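Local atomic coordinates of phosphoserine phosphatase RsbX (Bacillus subtilis, PDB entry 3W40), a protein that dephosphorylates phosphoserine in RsbS and so acts as a negative regulator of the general stress factor sigma-B. Residues C40-G45 and I153-L158. Residues are numbered along the deposited sequence; the frame is centred on the assembly and turned at random. Where two conformers were deposited one is given.
Sequences CAVADG and IHTDGL. With MG (magnesium ion), chain C.
V42 meets T155 methyl to methyl, its CG1 pressed to 3.4 Å from T155 CG2, closer than carbon atoms usually pack. The same valine sends its other branch to I153, CG2 against CG2 at 3.7 Å, and the two side chains lie alongside each other, pointing opposite ways. Behind them, in the conformer of C40 described here, SG lies against I153 CD1 and extends an apolar row to which I194 and V110 add their side chains. No hydrogen bond joins the two segments; their touching parts, 40-44 and 153-156, run almost in the same direction, 4° apart, the strands belonging to different sheets. T155 turns its methyl into this core because CG2 lies anti to the carbonyl carbon, while OG1 is hydrogen-bonded to D27 and to the backbone N of T192.

One step beyond T155 the packing gives way to water and metal. D44 OD2 and D156 OD1 bind magnesium at 2.1 and 2.0 Å respectively, with their carboxylate planes 76° apart. The ion probably offsets the repulsion between these oxygens. Three waters and D189 complete its six ligands, and another water bridges D44 OD2 to the backbone N of D156. The type I turn from T155 to L158 carries D156 to the ion. Face-to-face sheets with a metal-binding aspartate cluster at one end of their hydrophobic interface are characteristic of the PPM (PP2C-type) phosphatase beta-sandwich.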
loop_
_atom_site.group_PDB
_atom_site.type_symbol
_atom_site.label_atom_id
_atom_site.label_comp_id
_atom_site.label_asym_id
_atom_site.label_seq_id
_atom_site.Cartn_x
_atom_site.Cartn_y
_atom_site.Cartn_z
ATOM N N CYS A 40 -1.715 6.277 -3.799
ATOM C CA CYS A 40 -2.307 5.245 -2.943
ATOM C C CYS A 40 -1.554 5.059 -1.685
ATOM O O CYS A 40 -0.407 5.468 -1.540
ATOM C CB CYS A 40 -2.509 3.925 -3.635
ATOM S SG CYS A 40 -1.039 3.135 -4.144
ATOM N N ALA A 41 -2.241 4.521 -0.719
ATOM C CA ALA A 41 -1.635 4.305 0.569
ATOM C C ALA A 41 -2.311 3.159 1.253
ATOM O O ALA A 41 -3.511 2.924 1.034
ATOM C CB ALA A 41 -1.743 5.561 1.409
ATOM N N VAL A 42 -1.548 2.464 2.093
ATOM C CA VAL A 42 -2.058 1.343 2.913
ATOM C C VAL A 42 -1.513 1.561 4.295
ATOM O O VAL A 42 -0.330 1.891 4.440
ATOM C CB VAL A 42 -1.649 -0.076 2.324
ATOM C CG1 VAL A 42 -1.983 -1.179 3.216
ATOM C CG2 VAL A 42 -2.287 -0.265 0.893
ATOM N N ALA A 43 -2.341 1.345 5.311
ATOM C CA ALA A 43 -1.909 1.551 6.687
ATOM C C ALA A 43 -2.510 0.506 7.581
ATOM O O ALA A 43 -3.593 0.017 7.286
ATOM C CB ALA A 43 -2.301 2.946 7.198
ATOM N N ASP A 44 -1.825 0.171 8.659
ATOM C CA ASP A 44 -2.254 -0.860 9.615
ATOM C C ASP A 44 -2.133 -0.224 11.013
ATOM O O ASP A 44 -1.009 0.092 11.459
ATOM C CB ASP A 44 -1.378 -2.125 9.438
ATOM C CG ASP A 44 -1.778 -3.282 10.387
ATOM O OD1 ASP A 44 -2.626 -3.059 11.302
ATOM O OD2 ASP A 44 -1.217 -4.415 10.261
ATOM N N GLY A 45 -3.272 0.048 11.646
ATOM C CA GLY A 45 -3.237 0.727 12.949
ATOM C C GLY A 45 -2.712 -0.176 14.065
ATOM O O GLY A 45 -2.929 -1.395 14.061
ATOM N N ILE A 153 1.245 -3.547 -2.762
ATOM C CA ILE A 153 1.439 -2.995 -1.457
ATOM C C ILE A 153 0.546 -3.804 -0.511
ATOM O O ILE A 153 -0.636 -3.941 -0.812
ATOM C CB ILE A 153 1.052 -1.485 -1.339
ATOM C CG1 ILE A 153 1.836 -0.629 -2.358
ATOM C CG2 ILE A 153 1.271 -1.036 0.140
ATOM C CD1 ILE A 153 1.296 0.827 -2.504
ATOM N N HIS A 154 1.092 -4.340 0.600
ATOM C CA HIS A 154 0.260 -5.191 1.432
ATOM C C HIS A 154 0.589 -5.048 2.921
ATOM O O HIS A 154 1.749 -4.784 3.287
ATOM C CB HIS A 154 0.359 -6.652 0.993
ATOM C CG HIS A 154 1.681 -7.313 1.253
ATOM N ND1 HIS A 154 2.027 -7.844 2.484
ATOM C CD2 HIS A 154 2.729 -7.563 0.426
ATOM C CE1 HIS A 154 3.203 -8.440 2.379
ATOM N NE2 HIS A 154 3.662 -8.259 1.155
ATOM N N THR A 155 -0.445 -5.221 3.773
ATOM C CA THR A 155 -0.250 -5.270 5.191
ATOM C C THR A 155 0.313 -6.640 5.578
ATOM O O THR A 155 0.337 -7.625 4.810
ATOM C CB THR A 155 -1.530 -4.933 5.978
ATOM O OG1 THR A 155 -2.521 -5.891 5.659
ATOM C CG2 THR A 155 -1.923 -3.555 5.668
ATOM N N ASP A 156 0.670 -6.709 6.840
ATOM C CA ASP A 156 1.248 -7.951 7.410
ATOM C C ASP A 156 0.293 -9.124 7.516
ATOM O O ASP A 156 0.720 -10.228 7.765
ATOM C CB ASP A 156 1.960 -7.707 8.727
ATOM C CG ASP A 156 1.022 -7.200 9.822
ATOM O OD1 ASP A 156 -0.202 -7.053 9.612
ATOM O OD2 ASP A 156 1.519 -7.043 10.983
ATOM N N GLY A 157 -0.995 -8.888 7.284
ATOM C CA GLY A 157 -1.947 -9.991 7.192
ATOM C C GLY A 157 -1.708 -10.892 5.983
ATOM O O GLY A 157 -2.175 -12.039 5.995
ATOM N N LEU A 158 -0.962 -10.388 4.972
ATOM C CA LEU A 158 -0.645 -11.220 3.800
ATOM C C LEU A 158 0.767 -11.729 3.962
ATOM O O LEU A 158 1.690 -10.924 4.012
ATOM C CB LEU A 158 -0.778 -10.385 2.543
ATOM C CG LEU A 158 -0.457 -11.166 1.251
ATOM C CD1 LEU A 158 -1.435 -12.276 0.939
ATOM C CD2 LEU A 158 -0.384 -10.232 0.070
HETATM MG MG MG C . -1.817 -6.414 10.618
HETATM O O HOH W 1 0.910 -4.382 8.415
HETATM O O HOH W 2 -3.361 -5.938 11.929
HETATM O O HOH W 3 -0.655 -6.496 12.417
HETATM O O HOH W 4 -3.025 -6.208 8.953
#